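Local coordinates for protein intracellular growth locus, subunit C (Francisella tularensis subsp. tularensis, PDB 2QWU) that is encoded on the Francisella pathogenicity island and probably supports host-cell invasion and growth inside host cells, at residues I83-S88 and L183-G188; Q187-V192 and K200-I205. The protein carries 2 engineered substitutions. All blocks are in the same frame, centred on the assembly; numbering follows the deposited sequence. Where two conformers were deposited one is given.

How the interactions relate
Interaction 1 joins the start of strand 86-96 to the end of strand 173-184, two neighbours in the large antiparallel sheet. Interaction 2 follows directly along the chain: Gln187 and Gly188 belong to both contacts and lead from the large sheet into the separate hairpin of strands 189-193 and 200-204. The centres of the two interactions lie about 12 Å apart, on the same side of the chain's centre. They also meet through side chains, with Ile205 CD1 3.9 Å from Thr185 CG2. Ile78 of strand 71-79 touches Pro85 and Ile87 as well as Leu190 and Ile205, so side chains of both contacts gather round the same residue of the large sheet.

Interaction 1 of 2, residues I83-S88 and L183-G188; sequences INPTIS and LTTSQG
Thr184 and Pro85 meet where the regular strand pairing gives way and a side chain takes over from the backbone. The hydroxyl OG1 of Thr184 donates to Pro85 O over 2.7 Å, approaching at a C=O...donor angle of 141° and tilted 20° from the carbonyl plane. With OG1 anti to the backbone N of its residue (chi1 -177°), it points to segment 83-88 and also lies 3.1 Å from Asn84 CB; the side chains of Pro85 and Thr184 cross at about a right angle, with CD the nearest proline side-chain atom to the hydroxyl. Next to this, Ile87 and Leu183 form an antiparallel hydrogen-bonded pair, with Ile87 N giving its proton to Leu183 O at 2.9 Å and Leu183 N giving one to Ile87 O at 3.0 Å. Their side chains leave on the same face of the sheet, CB of Ile87 4.2 Å from CB of Leu183. Beyond them, the methyl CG2 of Thr185 faces apolar partners from the opposing segment, 3.8 Å from Pro85 CG and 3.9 Å from Ile87 CD1. The proline side chain crosses that of Thr185, while the isoleucine reaches it at a slant through the end of its long branch. Thr185 OG1 serves the turn instead, accepting from Gln187 N at 3.2 Å in an ST turn and bonding as well to Glu147 O, so the residue is held at both its polar and its apolar branch. Strand 71-79 borders strand 86-96, placing Met76 and Ile78 against Ile87, and strand 147-150 brings Leu148 against both Ile87 and Leu183 and Tyr149 against Thr184, embedding this strand end between two further strands of the large antiparallel sheet.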
ATOM      1  N   ILE A  83      17.826  -9.490   9.229  1.00 28.46           N
ATOM      2  CA  ILE A  83      17.797  -8.252   9.952  1.00 27.46           C
ATOM      3  C   ILE A  83      16.646  -7.350   9.461  1.00 26.94           C
ATOM      4  O   ILE A  83      15.715  -7.059  10.212  1.00 28.33           O
ATOM      5  CB  ILE A  83      19.112  -7.463   9.852  1.00 27.78           C
ATOM      6  CG1 ILE A  83      20.283  -8.299  10.399  1.00 28.32           C
ATOM      7  CG2 ILE A  83      18.995  -6.250  10.751  1.00 27.11           C
ATOM      8  CD1 ILE A  83      21.584  -7.531  10.424  1.00 28.96           C
ATOM      9  N   ASN A  84      16.719  -6.874   8.223  1.00 25.92           N
ATOM     10  CA  ASN A  84      15.652  -6.014   7.728  1.00 26.57           C
ATOM     11  C   ASN A  84      15.141  -6.591   6.417  1.00 24.53           C
ATOM     12  O   ASN A  84      15.906  -7.203   5.652  1.00 25.10           O
ATOM     13  CB  ASN A  84      16.158  -4.576   7.480  1.00 30.30           C
ATOM     14  CG  ASN A  84      16.796  -3.939   8.719  1.00 34.79           C
ATOM     15  OD1 ASN A  84      16.334  -4.109   9.856  1.00 39.82           O
ATOM     16  ND2 ASN A  84      17.848  -3.197   8.498  1.00 36.40           N
ATOM     17  N   PRO A  85      13.843  -6.411   6.137  1.00 21.87           N
ATOM     18  CA  PRO A  85      13.259  -6.925   4.886  1.00 20.33           C
ATOM     19  C   PRO A  85      13.570  -6.014   3.720  1.00 21.34           C
ATOM     20  O   PRO A  85      14.109  -4.933   3.921  1.00 22.96           O
ATOM     21  CB  PRO A  85      11.774  -6.917   5.179  1.00 20.06           C
ATOM     22  CG  PRO A  85      11.637  -5.694   6.071  1.00 20.90           C
ATOM     23  CD  PRO A  85      12.793  -5.902   7.045  1.00 21.67           C
ATOM     24  N   THR A  86      13.271  -6.463   2.500  1.00 20.60           N
ATOM     25  CA  THR A  86      13.455  -5.612   1.309  1.00 20.34           C
ATOM     26  C   THR A  86      12.043  -5.496   0.805  1.00 19.07           C
ATOM     27  O   THR A  86      11.346  -6.497   0.707  1.00 18.89           O
ATOM     28  CB  THR A  86      14.375  -6.232   0.241  0.50 21.73           C
ATOM     29  OG1 THR A  86      15.730  -6.266   0.744  0.50 24.61           O
ATOM     30  CG2 THR A  86      14.362  -5.389  -0.994  0.50 23.40           C
ATOM     31  N   ILE A  87      11.633  -4.269   0.509  1.00 17.06           N
ATOM     32  CA  ILE A  87      10.244  -4.013   0.166  1.00 18.09           C
ATOM     33  C   ILE A  87      10.074  -3.105  -1.021  1.00 17.34           C
ATOM     34  O   ILE A  87      10.825  -2.133  -1.197  1.00 18.69           O
ATOM     35  CB  ILE A  87       9.550  -3.333   1.435  1.00 16.85           C
ATOM     36  CG1 ILE A  87       9.535  -4.343   2.589  1.00 19.32           C
ATOM     37  CG2 ILE A  87       8.148  -2.865   1.134  1.00 15.50           C
ATOM     38  CD1 ILE A  87       9.030  -3.688   3.896  1.00 18.57           C
ATOM     39  N   SER A  88       9.073  -3.412  -1.837  1.00 17.68           N
ATOM     40  CA  SER A  88       8.700  -2.519  -2.939  1.00 17.24           C
ATOM     41  C   SER A  88       7.197  -2.315  -2.769  1.00 17.01           C
ATOM     42  O   SER A  88       6.502  -3.177  -2.249  1.00 17.95           O
ATOM     43  CB  SER A  88       9.054  -3.105  -4.332  1.00 20.80           C
ATOM     44  OG  SER A  88       8.389  -4.320  -4.555  1.00 29.33           O
ATOM     45  N   LEU A 183      13.032  -0.264  -0.325  1.00 18.62           N
ATOM     46  CA  LEU A 183      12.618   0.225   0.976  1.00 18.91           C
ATOM     47  C   LEU A 183      12.804  -0.887   1.999  1.00 19.03           C
ATOM     48  O   LEU A 183      12.987  -2.021   1.651  1.00 19.12           O
ATOM     49  CB  LEU A 183      11.111   0.575   0.936  1.00 20.48           C
ATOM     50  CG  LEU A 183      10.668   1.758   0.075  1.00 21.03           C
ATOM     51  CD1 LEU A 183       9.107   1.820  -0.011  1.00 19.92           C
ATOM     52  CD2 LEU A 183      11.228   3.040   0.710  1.00 20.49           C
ATOM     53  N   THR A 184      12.798  -0.532   3.268  1.00 18.58           N
ATOM     54  CA  THR A 184      12.834  -1.550   4.311  1.00 19.34           C
ATOM     55  C   THR A 184      12.012  -0.928   5.452  1.00 20.12           C
ATOM     56  O   THR A 184      11.384   0.099   5.259  1.00 20.46           O
ATOM     57  CB  THR A 184      14.271  -1.881   4.745  1.00 18.69           C
ATOM     58  OG1 THR A 184      14.215  -2.933   5.722  1.00 21.54           O
ATOM     59  CG2 THR A 184      14.947  -0.670   5.352  1.00 20.28           C
ATOM     60  N   THR A 185      11.968  -1.550   6.614  1.00 20.80           N
ATOM     61  CA  THR A 185      11.195  -0.967   7.729  1.00 20.42           C
ATOM     62  C   THR A 185      11.805  -1.565   9.001  1.00 20.45           C
ATOM     63  O   THR A 185      12.405  -2.620   8.931  1.00 20.67           O
ATOM     64  CB  THR A 185       9.701  -1.426   7.643  1.00 20.44           C
ATOM     65  OG1 THR A 185       8.957  -0.954   8.796  1.00 20.81           O
ATOM     66  CG2 THR A 185       9.599  -2.955   7.644  1.00 21.35           C
ATOM     67  N   SER A 186      11.652  -0.919  10.155  1.00 21.61           N
ATOM     68  CA  SER A 186      12.140  -1.515  11.408  1.00 22.99           C
ATOM     69  C   SER A 186      11.076  -2.385  12.076  1.00 23.45           C
ATOM     70  O   SER A 186      11.335  -3.026  13.116  1.00 23.81           O
ATOM     71  CB  SER A 186      12.503  -0.440  12.429  0.50 24.00           C
ATOM     72  OG  SER A 186      13.253   0.573  11.828  0.50 22.76           O
ATOM     73  N   GLN A 187       9.874  -2.392  11.514  1.00 22.86           N
ATOM     74  CA  GLN A 187       8.779  -3.198  12.076  1.00 21.68           C
ATOM     75  C   GLN A 187       9.149  -4.651  11.786  1.00 23.28           C
ATOM     76  O   GLN A 187       9.553  -4.987  10.659  1.00 24.90           O
ATOM     77  CB  GLN A 187       7.427  -2.795  11.428  1.00 21.41           C
ATOM     78  CG  GLN A 187       6.240  -3.516  11.969  1.00 22.70           C
ATOM     79  CD  GLN A 187       4.921  -2.858  11.570  1.00 24.96           C
ATOM     80  OE1 GLN A 187       4.800  -1.612  11.571  1.00 26.74           O
ATOM     81  NE2 GLN A 187       3.913  -3.682  11.236  1.00 24.88           N
ATOM     82  N   GLY A 188       9.035  -5.516  12.794  1.00 21.56           N
ATOM     83  CA  GLY A 188       9.467  -6.900  12.604  1.00 21.36           C
ATOM     84  C   GLY A 188       8.464  -7.908  12.078  1.00 20.86           C
ATOM     85  O   GLY A 188       8.848  -9.016  11.653  1.00 20.10           O
TER

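Interaction 2 of 2, residues Q187-V192 and K200-I205; sequences QGSLPV and KGVAKI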
ATOM      1  N   GLN A 187       9.874  -2.392  11.514  1.00 22.86           N
ATOM      2  CA  GLN A 187       8.779  -3.198  12.076  1.00 21.68           C
ATOM      3  C   GLN A 187       9.149  -4.651  11.786  1.00 23.28           C
ATOM      4  O   GLN A 187       9.553  -4.987  10.659  1.00 24.90           O
ATOM      5  CB  GLN A 187       7.427  -2.795  11.428  1.00 21.41           C
ATOM      6  CG  GLN A 187       6.240  -3.516  11.969  1.00 22.70           C
ATOM      7  CD  GLN A 187       4.921  -2.858  11.570  1.00 24.96           C
ATOM      8  OE1 GLN A 187       4.800  -1.612  11.571  1.00 26.74           O
ATOM      9  NE2 GLN A 187       3.913  -3.682  11.236  1.00 24.88           N
ATOM     10  N   GLY A 188       9.035  -5.516  12.794  1.00 21.56           N
ATOM     11  CA  GLY A 188       9.467  -6.900  12.604  1.00 21.36           C
ATOM     12  C   GLY A 188       8.464  -7.908  12.078  1.00 20.86           C
ATOM     13  O   GLY A 188       8.848  -9.016  11.653  1.00 20.10           O
ATOM     14  N   SER A 189       7.181  -7.553  12.098  1.00 21.16           N
ATOM     15  CA  SER A 189       6.163  -8.507  11.620  1.00 20.42           C
ATOM     16  C   SER A 189       4.934  -7.751  11.137  1.00 21.32           C
ATOM     17  O   SER A 189       4.810  -6.543  11.358  1.00 20.88           O
ATOM     18  CB  SER A 189       5.773  -9.465  12.766  1.00 23.17           C
ATOM     19  OG  SER A 189       5.257  -8.687  13.855  1.00 24.28           O
ATOM     20  N   LEU A 190       4.049  -8.456  10.438  1.00 20.40           N
ATOM     21  CA  LEU A 190       2.829  -7.861   9.939  1.00 20.88           C
ATOM     22  C   LEU A 190       1.695  -8.882  10.065  1.00 19.80           C
ATOM     23  O   LEU A 190       1.883 -10.060   9.771  1.00 19.82           O
ATOM     24  CB  LEU A 190       2.971  -7.544   8.428  1.00 23.33           C
ATOM     25  CG  LEU A 190       3.806  -6.299   8.051  1.00 26.67           C
ATOM     26  CD1 LEU A 190       4.101  -6.299   6.574  1.00 27.41           C
ATOM     27  CD2 LEU A 190       3.067  -5.033   8.467  1.00 26.37           C
ATOM     28  N   PRO A 191       0.483  -8.436  10.437  1.00 19.76           N
ATOM     29  CA  PRO A 191      -0.647  -9.377  10.526  1.00 19.38           C
ATOM     30  C   PRO A 191      -1.069  -9.722   9.063  1.00 18.58           C
ATOM     31  O   PRO A 191      -1.038  -8.847   8.173  1.00 18.15           O
ATOM     32  CB  PRO A 191      -1.750  -8.551  11.212  1.00 20.17           C
ATOM     33  CG  PRO A 191      -1.058  -7.546  11.955  1.00 18.87           C
ATOM     34  CD  PRO A 191       0.119  -7.140  11.050  1.00 20.21           C
ATOM     35  N   VAL A 192      -1.396 -10.993   8.811  1.00 17.01           N
ATOM     36  CA  VAL A 192      -1.842 -11.439   7.486  1.00 17.32           C
ATOM     37  C   VAL A 192      -3.017 -12.390   7.649  1.00 17.60           C
ATOM     38  O   VAL A 192      -3.356 -12.792   8.759  1.00 19.75           O
ATOM     39  CB  VAL A 192      -0.704 -12.173   6.705  1.00 19.30           C
ATOM     40  CG1 VAL A 192       0.446 -11.208   6.501  1.00 21.19           C
ATOM     41  CG2 VAL A 192      -0.294 -13.465   7.423  1.00 20.03           C
ATOM     42  N   LYS A 200      -5.822 -16.560  10.020  1.00 24.83           N
ATOM     43  CA  LYS A 200      -4.992 -15.429  10.418  1.00 24.76           C
ATOM     44  C   LYS A 200      -3.580 -15.833  10.851  1.00 26.03           C
ATOM     45  O   LYS A 200      -3.324 -16.937  11.355  1.00 26.71           O
ATOM     46  CB  LYS A 200      -5.655 -14.669  11.547  1.00 27.69           C
ATOM     47  CG  LYS A 200      -7.029 -14.167  11.157  1.00 30.38           C
ATOM     48  CD  LYS A 200      -7.575 -13.192  12.170  1.00 36.34           C
ATOM     49  CE  LYS A 200      -9.004 -12.808  11.804  1.00 37.96           C
ATOM     50  NZ  LYS A 200      -9.484 -11.602  12.549  1.00 41.59           N
ATOM     51  N   GLY A 201      -2.640 -14.944  10.622  1.00 24.01           N
ATOM     52  CA  GLY A 201      -1.311 -15.265  11.048  1.00 24.48           C
ATOM     53  C   GLY A 201      -0.505 -14.012  11.174  1.00 22.90           C
ATOM     54  O   GLY A 201      -1.011 -12.904  11.030  1.00 21.67           O
ATOM     55  N   VAL A 202       0.773 -14.216  11.460  1.00 24.49           N
ATOM     56  CA  VAL A 202       1.715 -13.115  11.609  1.00 24.79           C
ATOM     57  C   VAL A 202       2.926 -13.459  10.770  1.00 24.15           C
ATOM     58  O   VAL A 202       3.582 -14.488  11.005  1.00 26.83           O
ATOM     59  CB  VAL A 202       2.144 -12.970  13.082  1.00 26.95           C
ATOM     60  CG1 VAL A 202       3.299 -11.909  13.196  1.00 27.88           C
ATOM     61  CG2 VAL A 202       0.923 -12.584  13.926  1.00 27.56           C
ATOM     62  N   ALA A 203       3.245 -12.610   9.804  1.00 22.35           N
ATOM     63  CA  ALA A 203       4.392 -12.853   8.979  1.00 21.92           C
ATOM     64  C   ALA A 203       5.585 -12.145   9.609  1.00 22.90           C
ATOM     65  O   ALA A 203       5.566 -10.925   9.751  1.00 22.48           O
ATOM     66  CB  ALA A 203       4.149 -12.297   7.642  1.00 21.03           C
ATOM     67  N   LYS A 204       6.613 -12.899   9.987  1.00 23.84           N
ATOM     68  CA  LYS A 204       7.830 -12.310  10.541  1.00 24.17           C
ATOM     69  C   LYS A 204       8.617 -11.794   9.333  1.00 24.01           C
ATOM     70  O   LYS A 204       8.876 -12.542   8.358  1.00 22.52           O
ATOM     71  CB  LYS A 204       8.623 -13.388  11.313  1.00 28.93           C
ATOM     72  CG  LYS A 204       9.984 -12.958  11.865  1.00 32.81           C
ATOM     73  CD  LYS A 204       9.958 -11.778  12.862  1.00 37.49           C
ATOM     74  CE  LYS A 204      11.218 -11.856  13.754  1.00 41.42           C
ATOM     75  NZ  LYS A 204      12.395 -12.447  12.988  1.00 44.09           N
ATOM     76  N   ILE A 205       8.976 -10.524   9.362  1.00 20.21           N
ATOM     77  CA  ILE A 205       9.692  -9.939   8.221  1.00 20.71           C
ATOM     78  C   ILE A 205      11.061  -9.424   8.548  1.00 21.02           C
ATOM     79  O   ILE A 205      11.826  -9.146   7.649  1.00 20.70           O
ATOM     80  CB  ILE A 205       8.884  -8.793   7.523  1.00 19.13           C
ATOM     81  CG1 ILE A 205       8.675  -7.588   8.455  1.00 18.71           C
ATOM     82  CG2 ILE A 205       7.508  -9.357   7.104  1.00 20.03           C
ATOM     83  CD1 ILE A 205       7.915  -6.443   7.819  1.00 19.11           C
TER
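Leu190 and Ile205 pack together on the buried side of this strand pair, their methyls CD1 and CD1 4.0 Å apart. The isoleucine holds CG1 between its backbone N and carbonyl carbon (chi1 64°), which swings this branch to within 3.5 Å of Gln187 O. Farther along the same face, Val192 CG1 rests 4.0 Å from Ala203 CB; Ile78 and Ile141 adjoin Leu190 and extend this apolar layer. The other face is more open to solvent, although Val202 CG1 still comes to 3.5 Å from Ser189 CB. Here Pro191 is exposed, and the bent chain of Lys204 passes Gly188 O with its CD 3.2 Å away. Between the two faces run five backbone hydrogen bonds. Leu190 exchanges a pair with Ala203 and Val192 another with Gly201, while Ile205 N, 2.7 Å from Gly188 O, makes the last at the sheet-proximal end. There the Gln187 amide reaches forward to Ser189 of its own segment: NE2 donates to Ser189 O at 3.0 Å, the acceptor lying in the amide plane, which restrains the rotation of that amide. Strands 189-193 and 200-204 thus form a two-stranded antiparallel beta hairpin, closed by a six-residue connection.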